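Local coordinates for gene 2 protein (Enterobacteria phage Sf6, PDB 5C12) that cuts DNA with its metal-dependent nuclease domain, the part present here, as the large terminase subunit that packages the phage genome, and probably binds ATP, at residues H67-K72 with A177-L182; E27-A32 with K213-L218; D163-R166 with A170-Y173; Q220-F225 with E232-V237; M80-G85 with D106-G111. The protein carries 1 engineered substitution. All coordinates share one frame; numbering follows the deposited sequence.

How the contacts relate
Contact 2 is largely apolar and mostly buried, with one glutamate at its margin, where helices 26-32 and 208-218 meet across an aromatic face; contact 3 is likewise buried and rests on a ring face. Contact 1, partly buried, is instead one weak polar touch at a hairpin turn, although it shares helix 168-189 with contact 3 and packs directly against contact 2. Contact 4 joins two loop segments mainly through backbone hydrogen bonds and water, and a salt bridge ties it to contact 3, their centres about 12 Å apart. Contact 5 is a small apolar touch far from contact 1, on the other side of the chain's centre, near the metal site.

Contact 1 of 5, residues H67-K72 with A177-L182; sequences HGSVVK and ADRLYL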
# COMPACT_ATOMS: atom_id res chain seq x y z
N HIS A 67 -5.26 1.43 -10.52
CA HIS A 67 -5.97 0.70 -11.54
C HIS A 67 -4.95 -0.28 -12.07
O HIS A 67 -3.99 0.12 -12.72
CB HIS A 67 -6.47 1.65 -12.64
CG HIS A 67 -7.13 0.96 -13.78
ND1 HIS A 67 -7.47 1.61 -14.95
CD2 HIS A 67 -7.50 -0.33 -13.95
CE1 HIS A 67 -8.03 0.76 -15.79
NE2 HIS A 67 -8.06 -0.43 -15.21
N GLY A 68 -5.11 -1.57 -11.77
CA GLY A 68 -4.07 -2.51 -12.08
C GLY A 68 -2.74 -2.06 -11.51
O GLY A 68 -2.61 -1.72 -10.34
N SER A 69 -1.72 -2.01 -12.37
CA SER A 69 -0.39 -1.68 -11.94
C SER A 69 -0.08 -0.18 -12.00
O SER A 69 1.09 0.20 -11.90
CB SER A 69 0.63 -2.46 -12.78
OG SER A 69 0.44 -3.87 -12.58
N VAL A 70 -1.08 0.66 -12.20
CA VAL A 70 -0.84 2.12 -12.27
C VAL A 70 -1.52 2.80 -11.10
O VAL A 70 -2.74 2.77 -10.98
CB VAL A 70 -1.35 2.72 -13.59
CG1 VAL A 70 -1.04 4.23 -13.62
CG2 VAL A 70 -0.69 2.04 -14.79
N VAL A 71 -0.72 3.39 -10.21
CA VAL A 71 -1.22 4.18 -9.07
C VAL A 71 -1.78 5.53 -9.57
O VAL A 71 -1.09 6.26 -10.28
CB VAL A 71 -0.12 4.39 -8.02
CG1 VAL A 71 -0.64 5.19 -6.81
CG2 VAL A 71 0.46 3.06 -7.54
N LYS A 72 -3.02 5.85 -9.21
CA LYS A 72 -3.68 7.03 -9.73
C LYS A 72 -4.04 8.10 -8.70
O LYS A 72 -4.26 9.25 -9.07
CB LYS A 72 -4.91 6.65 -10.56
CG LYS A 72 -6.02 6.02 -9.81
CD LYS A 72 -7.24 5.82 -10.71
CE LYS A 72 -8.39 5.20 -9.93
NZ LYS A 72 -9.54 5.04 -10.83
N ALA A 177 7.71 -3.57 -2.76
CA ALA A 177 9.12 -3.42 -3.04
C ALA A 177 9.52 -4.23 -4.26
O ALA A 177 10.29 -3.76 -5.10
CB ALA A 177 9.95 -3.78 -1.84
N ASP A 178 9.02 -5.46 -4.38
CA ASP A 178 9.33 -6.30 -5.53
C ASP A 178 8.80 -5.69 -6.83
O ASP A 178 9.52 -5.66 -7.84
CB ASP A 178 8.76 -7.71 -5.35
CG ASP A 178 9.47 -8.52 -4.30
OD1 ASP A 178 10.51 -8.09 -3.77
OD2 ASP A 178 8.97 -9.65 -4.01
N ARG A 179 7.57 -5.18 -6.82
CA ARG A 179 7.03 -4.51 -8.00
C ARG A 179 7.92 -3.33 -8.40
O ARG A 179 8.25 -3.15 -9.57
CB ARG A 179 5.62 -3.98 -7.78
CG ARG A 179 4.54 -5.03 -7.77
CD ARG A 179 3.23 -4.27 -7.63
NE ARG A 179 2.08 -5.15 -7.52
CZ ARG A 179 1.19 -5.39 -8.48
NH1 ARG A 179 1.25 -4.81 -9.67
NH2 ARG A 179 0.19 -6.19 -8.21
N LEU A 180 8.30 -2.53 -7.42
CA LEU A 180 9.11 -1.35 -7.70
C LEU A 180 10.50 -1.70 -8.25
O LEU A 180 10.97 -1.09 -9.21
CB LEU A 180 9.26 -0.51 -6.44
CG LEU A 180 7.95 0.13 -6.01
CD1 LEU A 180 8.08 0.70 -4.60
CD2 LEU A 180 7.48 1.22 -7.00
N TYR A 181 11.14 -2.70 -7.67
CA TYR A 181 12.45 -3.12 -8.14
C TYR A 181 12.39 -3.65 -9.57
O TYR A 181 13.22 -3.32 -10.41
CB TYR A 181 13.05 -4.19 -7.23
CG TYR A 181 14.36 -4.73 -7.71
CD1 TYR A 181 15.49 -3.96 -7.65
CD2 TYR A 181 14.45 -6.01 -8.23
CE1 TYR A 181 16.70 -4.45 -8.09
CE2 TYR A 181 15.66 -6.51 -8.68
CZ TYR A 181 16.76 -5.73 -8.59
OH TYR A 181 17.99 -6.19 -9.04
N LEU A 182 11.41 -4.49 -9.86
CA LEU A 182 11.25 -5.02 -11.21
C LEU A 182 11.01 -3.85 -12.21
O LEU A 182 11.51 -3.86 -13.34
CB LEU A 182 10.12 -6.04 -11.26
CG LEU A 182 10.14 -7.12 -12.31
CD1 LEU A 182 11.37 -8.01 -12.13
CD2 LEU A 182 8.84 -7.92 -12.20
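Ser69 and Arg179 meet through one polar pair: NH1 of Arg179 lies 3.2 Å from OG of Ser69 and donates a weak hydrogen bond to it, bent to 123° at the hydrogen. The hydroxyl oxygen sits at the edge of the guanidinium, in its plane, and CB of Ser69 follows at 3.9 Å from the same NH1. Reach comes from the arginine, whose chain runs extended from CG to NE off helix 168-189 and spans the distance between the two backbones, with the CA atoms of Ser69 and Arg179 8.9 Å apart. Ser69 belongs to the type II' turn from His67 to Val70, which closes a beta hairpin between strands 61-67 and 70-77 of the central sheet. Val70 N to His67 O at 3.0 Å and His67 N to Val70 O at 2.9 Å pin the turn's ends, while Gly68 supplies the positive phi, 53°, that its second position takes. Stronger polar partners lie in the segment leading to strand 200-201: Ser69 OG also bonds Pro195 O, and Arg179 NH1 bonds Met198 O. The side chain of Arg179 also touches that of Arg66, and the backbone of Ser69 pairs with Ser200.

Contact 2 of 5, residues E27-A32 with K213-L218; sequences EWLEAA and KLFAEL
Leu29 O has two neighbours: the hydroxyl of Thr33, one turn further on, hydrogen-bonds to it, and the rim of the Phe215 ring comes up to it, with CZ of Phe215 3.5 Å from Leu29 O. No hydrogen bond joins the two segments, and carbon carries the rest of the interface. Leu29 CB stands over the middle of the ring, 3.6 Å from the centroid of Phe215 and 6° off the normal, which makes it a well-centred CH-pi contact. Beyond CB the two side chains run past one another in opposite directions, which places CD1 of Leu29 3.8 Å from CG of Phe215. The other methyl of Leu29, CD2, turns to Leu218 and reaches its CD1 at 3.6 Å. With CG beside its backbone N (chi1 -72°), Phe215 carries its ring into the space between helices 26-32 and 208-218, whose short segments have axes 10.7 Å apart and run roughly antiparallel at 149°. At the ring's edge, near its plane, OE2 of Glu30 stays 4.2 Å from CD2 of Phe215 and forms a salt bridge with Arg26. Phe201 adds an edge-to-face stack on Phe215, and Leu180 of helix 168-189 packs on Leu29. Cohesion here therefore depends on shape and dispersion, with the Glu30 carboxylate at the margin, its charge probably balanced by Arg26 of the same helix.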
# COMPACT_ATOMS: atom_id res chain seq x y z
N GLU A 27 15.72 5.60 -5.94
CA GLU A 27 15.88 5.45 -7.38
C GLU A 27 14.79 4.61 -8.02
O GLU A 27 14.41 4.86 -9.16
CB GLU A 27 17.25 4.86 -7.71
CG GLU A 27 18.35 5.87 -7.74
CD GLU A 27 18.13 6.94 -8.79
OE1 GLU A 27 18.17 6.62 -10.00
OE2 GLU A 27 17.92 8.10 -8.40
N TRP A 28 14.31 3.57 -7.32
CA TRP A 28 13.25 2.74 -7.87
C TRP A 28 11.98 3.57 -8.03
O TRP A 28 11.23 3.43 -9.00
CB TRP A 28 12.91 1.55 -6.97
CG TRP A 28 14.06 0.65 -6.58
CD1 TRP A 28 15.32 0.61 -7.12
CD2 TRP A 28 14.02 -0.36 -5.57
NE1 TRP A 28 16.07 -0.36 -6.48
CE2 TRP A 28 15.29 -0.96 -5.53
CE3 TRP A 28 13.03 -0.81 -4.69
CZ2 TRP A 28 15.60 -2.00 -4.64
CZ3 TRP A 28 13.34 -1.82 -3.81
CH2 TRP A 28 14.62 -2.40 -3.78
N LEU A 29 11.72 4.43 -7.05
CA LEU A 29 10.52 5.28 -7.08
C LEU A 29 10.58 6.29 -8.22
O LEU A 29 9.58 6.54 -8.91
CB LEU A 29 10.34 5.99 -5.73
CG LEU A 29 10.16 5.05 -4.53
CD1 LEU A 29 10.26 5.85 -3.24
CD2 LEU A 29 8.83 4.32 -4.62
N GLU A 30 11.75 6.87 -8.43
CA GLU A 30 11.92 7.78 -9.54
C GLU A 30 11.72 7.05 -10.88
O GLU A 30 11.04 7.56 -11.77
CB GLU A 30 13.31 8.42 -9.50
CG GLU A 30 13.62 9.26 -8.27
CD GLU A 30 12.70 10.46 -8.12
OE1 GLU A 30 12.11 10.90 -9.14
OE2 GLU A 30 12.56 10.95 -6.98
N ALA A 31 12.31 5.86 -11.02
CA ALA A 31 12.12 5.05 -12.24
C ALA A 31 10.64 4.70 -12.45
O ALA A 31 10.13 4.73 -13.58
CB ALA A 31 12.94 3.78 -12.17
N ALA A 32 9.96 4.37 -11.37
CA ALA A 32 8.57 3.96 -11.43
C ALA A 32 7.62 5.10 -11.73
O ALA A 32 6.46 4.86 -12.09
CB ALA A 32 8.16 3.30 -10.13
N LYS A 213 5.53 13.34 -1.12
CA LYS A 213 5.26 12.97 0.28
C LYS A 213 5.25 11.46 0.44
O LYS A 213 5.82 10.92 1.42
CB LYS A 213 3.91 13.53 0.76
CG LYS A 213 3.85 15.04 0.88
CD LYS A 213 2.66 15.41 1.75
CE LYS A 213 2.53 16.89 1.93
NZ LYS A 213 1.66 17.18 3.11
N LEU A 214 4.63 10.76 -0.50
CA LEU A 214 4.60 9.31 -0.49
C LEU A 214 6.03 8.76 -0.54
O LEU A 214 6.39 7.87 0.24
CB LEU A 214 3.81 8.77 -1.67
CG LEU A 214 3.94 7.26 -1.89
CD1 LEU A 214 3.19 6.50 -0.82
CD2 LEU A 214 3.48 6.85 -3.31
N PHE A 215 6.83 9.27 -1.46
CA PHE A 215 8.17 8.76 -1.62
C PHE A 215 9.01 8.94 -0.36
O PHE A 215 9.80 8.06 -0.01
CB PHE A 215 8.86 9.45 -2.80
CG PHE A 215 8.35 9.03 -4.15
CD1 PHE A 215 7.30 8.14 -4.30
CD2 PHE A 215 8.94 9.53 -5.30
CE1 PHE A 215 6.86 7.76 -5.56
CE2 PHE A 215 8.50 9.14 -6.55
CZ PHE A 215 7.48 8.26 -6.69
N ALA A 216 8.85 10.08 0.30
CA ALA A 216 9.59 10.36 1.52
C ALA A 216 9.20 9.41 2.65
O ALA A 216 9.98 9.19 3.57
CB ALA A 216 9.37 11.78 1.96
N GLU A 217 7.97 8.90 2.61
CA GLU A 217 7.54 7.90 3.57
C GLU A 217 8.04 6.52 3.20
O GLU A 217 8.55 5.79 4.04
CB GLU A 217 6.00 7.89 3.71
CG GLU A 217 5.44 9.13 4.39
CD GLU A 217 3.92 9.05 4.66
OE1 GLU A 217 3.32 7.99 4.36
OE2 GLU A 217 3.38 10.05 5.17
N LEU A 218 7.94 6.17 1.92
CA LEU A 218 8.32 4.84 1.47
C LEU A 218 9.79 4.50 1.74
O LEU A 218 10.12 3.34 2.02
CB LEU A 218 8.02 4.66 -0.03
CG LEU A 218 6.55 4.45 -0.43
CD1 LEU A 218 6.41 4.43 -1.93
CD2 LEU A 218 6.01 3.13 0.13

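Contact 3 of 5, residues D163-R166 with A170-Y173; sequences DVFR and AQFY
Phe165 lays one face of its ring on the backbone of Gln171. CA of Gln171 lies 3.8 Å from the centroid of the Phe165 ring and 17° off its normal, a CH-pi contact displaced toward the rim on the CG-CD1 side, as the 3.7 Å from Phe165 CD1 to Gln171 CA confirms. The opposite face is covered by the preceding residue in the chain: CG1 of Val164 sits 3.9 Å above the plane of the Phe165 ring, over its centre. The ring is thus clamped between a methyl group and a helix backbone, which probably restricts its tilting. Phe165 places CG beside its backbone N and anti to its carbonyl carbon (chi1 -59°), sending the ring across toward helix 168-189. Ala170 adds a lighter touch, its CB being 4.3 Å from CD1 of Phe165. The contact closes the short link between two consecutive helices: Phe165 is the first residue after helix 161-164 to leave helical backbone angles, and the long helix 168-189 of the nuclease domain starts three residues later, with Asn167 OD1 accepting from Ala170 N. Gln171 runs fully extended, crossing the Phe165 side chain at about a right angle, with its amide plane 32° from the ring plane. CB of Gln171 lies 4.0 Å from CG of Phe165, and CG of Gln171 also stands over the ring of its neighbour Phe172, 4.1 Å above that plane. The amide is held from outside, OE1 of Gln171 accepting from Phe137 N and NE2 being hydrogen-bonded as well.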
# COMPACT_ATOMS: atom_id res chain seq x y z
N ASP A 163 7.09 -19.10 5.73
CA ASP A 163 8.48 -19.22 6.18
C ASP A 163 9.24 -17.92 5.92
O ASP A 163 10.21 -17.63 6.61
CB ASP A 163 9.21 -20.33 5.44
CG ASP A 163 8.74 -21.71 5.83
OD1 ASP A 163 8.90 -22.11 7.00
OD2 ASP A 163 8.26 -22.43 4.92
N VAL A 164 8.83 -17.17 4.91
CA VAL A 164 9.58 -16.01 4.44
C VAL A 164 9.14 -14.72 5.14
O VAL A 164 9.97 -13.92 5.57
CB VAL A 164 9.45 -15.86 2.92
CG1 VAL A 164 10.09 -14.53 2.46
CG2 VAL A 164 10.11 -17.05 2.22
N PHE A 165 7.83 -14.52 5.26
CA PHE A 165 7.28 -13.28 5.83
C PHE A 165 6.67 -13.54 7.19
O PHE A 165 5.94 -14.51 7.37
CB PHE A 165 6.18 -12.72 4.95
CG PHE A 165 6.62 -12.41 3.56
CD1 PHE A 165 7.50 -11.36 3.31
CD2 PHE A 165 6.18 -13.17 2.49
CE1 PHE A 165 7.91 -11.08 2.03
CE2 PHE A 165 6.58 -12.88 1.20
CZ PHE A 165 7.45 -11.85 0.98
N ARG A 166 6.96 -12.68 8.16
CA ARG A 166 6.32 -12.85 9.46
C ARG A 166 4.82 -12.67 9.37
O ARG A 166 4.05 -13.47 9.91
CB ARG A 166 6.89 -11.91 10.52
CG ARG A 166 6.10 -12.04 11.84
CD ARG A 166 6.72 -11.37 13.02
NE ARG A 166 6.03 -11.79 14.25
CZ ARG A 166 6.44 -11.52 15.48
NH1 ARG A 166 7.55 -10.84 15.70
NH2 ARG A 166 5.73 -11.96 16.52
N ALA A 170 4.57 -7.26 6.41
CA ALA A 170 5.81 -7.54 5.69
C ALA A 170 5.53 -8.08 4.30
O ALA A 170 6.17 -7.67 3.33
CB ALA A 170 6.67 -8.51 6.48
N GLN A 171 4.60 -9.01 4.19
CA GLN A 171 4.28 -9.60 2.90
C GLN A 171 3.91 -8.54 1.87
O GLN A 171 4.43 -8.55 0.75
CB GLN A 171 3.13 -10.58 3.07
CG GLN A 171 2.62 -11.21 1.79
CD GLN A 171 1.51 -12.17 2.08
OE1 GLN A 171 0.72 -11.96 3.00
NE2 GLN A 171 1.44 -13.23 1.30
N PHE A 172 3.03 -7.63 2.23
CA PHE A 172 2.56 -6.68 1.23
C PHE A 172 3.49 -5.51 1.02
O PHE A 172 3.54 -4.99 -0.10
CB PHE A 172 1.09 -6.32 1.46
CG PHE A 172 0.21 -7.49 1.19
CD1 PHE A 172 0.05 -7.94 -0.11
CD2 PHE A 172 -0.32 -8.24 2.22
CE1 PHE A 172 -0.70 -9.05 -0.39
CE2 PHE A 172 -1.07 -9.37 1.95
CZ PHE A 172 -1.25 -9.78 0.64
N TYR A 173 4.28 -5.11 2.02
CA TYR A 173 5.32 -4.11 1.76
C TYR A 173 6.37 -4.70 0.82
O TYR A 173 6.89 -3.99 -0.05
CB TYR A 173 5.97 -3.58 3.04
CG TYR A 173 5.47 -2.22 3.46
CD1 TYR A 173 5.61 -1.13 2.62
CD2 TYR A 173 4.82 -2.01 4.69
CE1 TYR A 173 5.17 0.08 2.96
CE2 TYR A 173 4.36 -0.77 5.05
CZ TYR A 173 4.53 0.28 4.17
OH TYR A 173 4.07 1.53 4.48

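Contact 4 of 5, residues Q220-F225 with E232-V237; sequences QIQRKF and ELMTAV. Engineered in segment 232-237: Ala236 (natural residue Lys).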
# COMPACT_ATOMS: atom_id res chain seq x y z
N GLN A 220 11.46 5.30 4.21
CA GLN A 220 11.66 5.17 5.65
C GLN A 220 11.24 3.80 6.18
O GLN A 220 11.56 3.46 7.32
CB GLN A 220 10.86 6.24 6.40
CG GLN A 220 11.20 7.68 6.02
CD GLN A 220 12.33 8.24 6.83
OE1 GLN A 220 13.43 7.68 6.87
NE2 GLN A 220 12.07 9.36 7.50
N ILE A 221 10.52 3.03 5.37
CA ILE A 221 10.04 1.71 5.80
C ILE A 221 11.27 0.80 5.95
O ILE A 221 12.10 0.70 5.04
CB ILE A 221 9.03 1.11 4.82
CG1 ILE A 221 7.83 2.04 4.64
CG2 ILE A 221 8.58 -0.27 5.30
CD1 ILE A 221 7.06 2.34 5.92
N GLN A 222 11.40 0.17 7.11
CA GLN A 222 12.64 -0.54 7.43
C GLN A 222 12.40 -1.94 7.97
O GLN A 222 11.46 -2.19 8.71
CB GLN A 222 13.44 0.23 8.48
CG GLN A 222 14.09 1.48 7.97
CD GLN A 222 14.74 2.27 9.08
OE1 GLN A 222 14.66 3.49 9.11
NE2 GLN A 222 15.40 1.56 10.00
N ARG A 223 13.31 -2.83 7.60
CA ARG A 223 13.35 -4.17 8.16
C ARG A 223 13.81 -4.12 9.61
O ARG A 223 14.52 -3.19 10.02
CB ARG A 223 14.30 -5.01 7.30
CG ARG A 223 14.29 -6.49 7.57
CD ARG A 223 15.20 -7.22 6.57
NE ARG A 223 15.53 -8.55 7.05
CZ ARG A 223 16.47 -9.33 6.52
NH1 ARG A 223 17.18 -8.92 5.48
NH2 ARG A 223 16.69 -10.53 7.04
N LYS A 224 13.40 -5.09 10.42
CA LYS A 224 13.92 -5.22 11.78
C LYS A 224 14.33 -6.66 12.02
O LYS A 224 13.81 -7.56 11.36
CB LYS A 224 12.89 -4.80 12.83
CG LYS A 224 11.78 -5.80 13.01
CD LYS A 224 10.74 -5.38 14.04
CE LYS A 224 11.29 -5.45 15.43
NZ LYS A 224 10.20 -5.30 16.42
N PHE A 225 15.22 -6.85 12.98
CA PHE A 225 15.70 -8.17 13.39
C PHE A 225 14.53 -9.07 13.75
O PHE A 225 13.62 -8.66 14.47
CB PHE A 225 16.60 -8.07 14.62
CG PHE A 225 17.85 -7.27 14.42
CD1 PHE A 225 18.55 -7.33 13.22
CD2 PHE A 225 18.35 -6.47 15.44
CE1 PHE A 225 19.71 -6.59 13.04
CE2 PHE A 225 19.51 -5.73 15.27
CZ PHE A 225 20.19 -5.79 14.06
N GLU A 232 10.51 -9.09 8.62
CA GLU A 232 9.61 -8.35 9.48
C GLU A 232 10.02 -6.88 9.41
O GLU A 232 11.21 -6.58 9.28
CB GLU A 232 9.68 -8.86 10.92
CG GLU A 232 8.65 -8.25 11.84
CD GLU A 232 8.75 -8.73 13.28
OE1 GLU A 232 9.63 -9.56 13.61
OE2 GLU A 232 7.94 -8.23 14.10
N LEU A 233 9.05 -5.99 9.47
CA LEU A 233 9.31 -4.55 9.39
C LEU A 233 9.11 -3.86 10.73
O LEU A 233 8.40 -4.36 11.59
CB LEU A 233 8.38 -3.92 8.36
CG LEU A 233 8.55 -4.53 6.97
CD1 LEU A 233 7.51 -3.94 6.04
CD2 LEU A 233 9.95 -4.33 6.43
N MET A 234 9.76 -2.72 10.91
CA MET A 234 9.50 -1.91 12.08
C MET A 234 8.06 -1.44 12.03
O MET A 234 7.52 -1.13 10.97
CB MET A 234 10.40 -0.67 12.10
CG MET A 234 11.87 -0.94 12.34
SD MET A 234 12.81 0.59 12.49
CE MET A 234 11.88 1.47 13.73
N THR A 235 7.42 -1.41 13.20
CA THR A 235 6.09 -0.86 13.31
C THR A 235 6.17 0.66 13.34
O THR A 235 7.25 1.23 13.57
CB THR A 235 5.44 -1.29 14.63
OG1 THR A 235 6.22 -0.80 15.72
CG2 THR A 235 5.34 -2.80 14.72
N ALA A 236 5.04 1.32 13.10
CA ALA A 236 4.97 2.77 13.21
C ALA A 236 5.45 3.23 14.59
O ALA A 236 6.17 4.22 14.70
CB ALA A 236 3.55 3.25 12.96
N VAL A 237 5.05 2.53 15.64
CA VAL A 237 5.41 2.95 16.99
C VAL A 237 6.92 2.92 17.16
O VAL A 237 7.52 3.84 17.71
CB VAL A 237 4.73 2.08 18.07
CG1 VAL A 237 5.31 2.41 19.44
CG2 VAL A 237 3.23 2.31 18.06
O HOH W 1 9.12 0.27 8.93
O HOH W 2 13.46 -9.19 9.11
O HOH W 3 10.87 -9.17 15.89
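Lys224 sets CG between its backbone N and carbonyl carbon (chi1 73°) and bends again at chi3 (-71°), folding its chain across Glu232 and bringing CD within 3.5 Å of Leu233 O. Its ammonium stops short of a salt bridge with Glu232, NZ of Lys224 being 4.4 Å from OE2 of Glu232; Glu238 is the ionic partner of the lysine, and Arg166 that of the glutamate. On the same side, Met234 and Gln222 lie side by side and point the same way, with SD of Met234 3.7 Å from NE2 of Gln222. Underneath, the backbones form a single antiparallel beta bridge. Arg223 and Leu233 make a non-hydrogen-bonded pair with CA atoms 4.2 Å apart, flanked by two bonds that are both 165° at the hydrogen: Met234 N to Gln222 O, 2.8 Å, and Lys224 N to Glu232 O, 2.9 Å. The arrangement is hairpin-like, the two segments being joined by a six-residue connection. Waters bridge the segments beyond the bonds: one joins Gln222 N to Met234 O, another accepts from Glu232 N and Arg223 NE. A third donates to Phe225 O and, at 2.6 Å, to OE1 of Glu232, which Asn226 also contacts by a hydrogen bond. CG2 of Ile221 packs on CD1 of Leu233, and the Ile221 side chain is about 5 Å from that of the metal ligand Asp252.

Contact 5 of 5, residues M80-G85 with D106-G111; sequences MDINEG and DGVGAG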
# COMPACT_ATOMS: atom_id res chain seq x y z
N MET A 80 -9.49 15.28 10.69
CA MET A 80 -10.70 14.47 10.76
C MET A 80 -10.66 13.47 11.90
O MET A 80 -9.61 12.92 12.21
CB MET A 80 -10.86 13.73 9.44
CG MET A 80 -11.24 14.69 8.32
SD MET A 80 -11.74 13.85 6.85
CE MET A 80 -10.21 13.08 6.64
N ASP A 81 -11.80 13.25 12.53
CA ASP A 81 -11.92 12.11 13.43
C ASP A 81 -12.04 10.82 12.63
O ASP A 81 -12.04 10.81 11.39
CB ASP A 81 -13.06 12.31 14.46
CG ASP A 81 -14.45 12.22 13.86
OD1 ASP A 81 -14.69 11.50 12.88
OD2 ASP A 81 -15.36 12.84 14.45
N ILE A 82 -12.08 9.69 13.33
CA ILE A 82 -12.00 8.42 12.66
C ILE A 82 -13.17 8.20 11.70
O ILE A 82 -13.00 7.62 10.64
CB ILE A 82 -11.89 7.26 13.68
CG1 ILE A 82 -11.67 5.93 12.97
CG2 ILE A 82 -13.12 7.15 14.51
CD1 ILE A 82 -10.23 5.57 12.84
N ASN A 83 -14.36 8.65 12.09
CA ASN A 83 -15.53 8.45 11.24
C ASN A 83 -15.54 9.39 10.03
O ASN A 83 -15.87 8.97 8.93
CB ASN A 83 -16.81 8.57 12.06
CG ASN A 83 -16.82 7.60 13.22
OD1 ASN A 83 -16.72 8.00 14.38
ND2 ASN A 83 -16.88 6.31 12.91
N GLU A 84 -15.14 10.64 10.23
CA GLU A 84 -14.98 11.56 9.11
C GLU A 84 -13.94 11.03 8.14
O GLU A 84 -14.09 11.09 6.92
CB GLU A 84 -14.57 12.95 9.63
CG GLU A 84 -15.65 13.64 10.43
CD GLU A 84 -15.17 14.91 11.11
OE1 GLU A 84 -13.99 14.97 11.51
OE2 GLU A 84 -15.98 15.84 11.24
N GLY A 85 -12.87 10.47 8.69
CA GLY A 85 -11.84 9.88 7.86
C GLY A 85 -12.36 8.73 6.98
O GLY A 85 -12.04 8.63 5.79
N ASP A 106 -6.27 -2.96 12.32
CA ASP A 106 -5.45 -3.56 13.38
C ASP A 106 -5.45 -2.68 14.62
O ASP A 106 -5.06 -3.13 15.70
CB ASP A 106 -4.01 -3.77 12.90
CG ASP A 106 -3.50 -5.18 13.11
OD1 ASP A 106 -4.26 -6.03 13.61
OD2 ASP A 106 -2.33 -5.45 12.75
N GLY A 107 -5.89 -1.44 14.47
CA GLY A 107 -5.88 -0.50 15.58
C GLY A 107 -7.17 0.26 15.74
O GLY A 107 -8.24 -0.33 15.90
N VAL A 108 -7.07 1.58 15.67
CA VAL A 108 -8.23 2.44 15.92
C VAL A 108 -9.34 2.23 14.88
O VAL A 108 -10.48 2.59 15.11
CB VAL A 108 -7.84 3.93 15.98
CG1 VAL A 108 -6.85 4.17 17.11
CG2 VAL A 108 -7.27 4.39 14.65
N GLY A 109 -8.99 1.65 13.73
CA GLY A 109 -9.97 1.37 12.69
C GLY A 109 -10.71 0.05 12.79
O GLY A 109 -11.48 -0.29 11.89
N ALA A 110 -10.51 -0.69 13.88
CA ALA A 110 -11.12 -2.02 14.02
C ALA A 110 -12.65 -2.01 13.99
O ALA A 110 -13.27 -3.05 13.73
CB ALA A 110 -10.63 -2.68 15.30
N GLY A 111 -13.27 -0.87 14.26
CA GLY A 111 -14.72 -0.82 14.33
C GLY A 111 -15.43 -0.21 13.14
O GLY A 111 -16.64 0.04 13.20
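Ile82 and Val108 approach at a slant, each offering a terminal methyl: CD1 of Ile82 meets CG2 of Val108 at 3.7 Å. CD1 of Ile82 also reaches the backbone of the 106-111 loop, lying 3.8 Å from Val108 O and 4.2 Å from CA of Gly109, so one methyl touches both the Val108 side chain and the peptide that follows it. Its reach comes from the torsions of Ile82: CG1 extends away from the backbone N (chi1 -174°), and chi2 at 93° is an unusual value that swings CD1 to the loop. On the other side, the type I turn from Gly107 to Ala110 presents Val108 at its second position, with Ala110 N bonded to Gly107 O at 3.1 Å. Ile82 in turn stands in the first turn of helix 82-95, which a capping box fastens. OD1 of Asp81 accepts from Glu84 N at 2.8 Å, almost straight (176°), and Asp81 N returns a bond to OE1 of Glu84 at 3.0 Å. Pro53 and Leu112 also pack against Ile82, while Gly109 O accepts a hydrogen bond from NE1 of Trp103. The contact joins this helix start to the loop after strand 100-104, beside the acidic metal centre of an RNase H-like terminase nuclease: the Val108 side chain is about 7 Å from a bound magnesium ion and about 6 Å from the side chain of Asp55, a magnesium ligand in other structures of the protein.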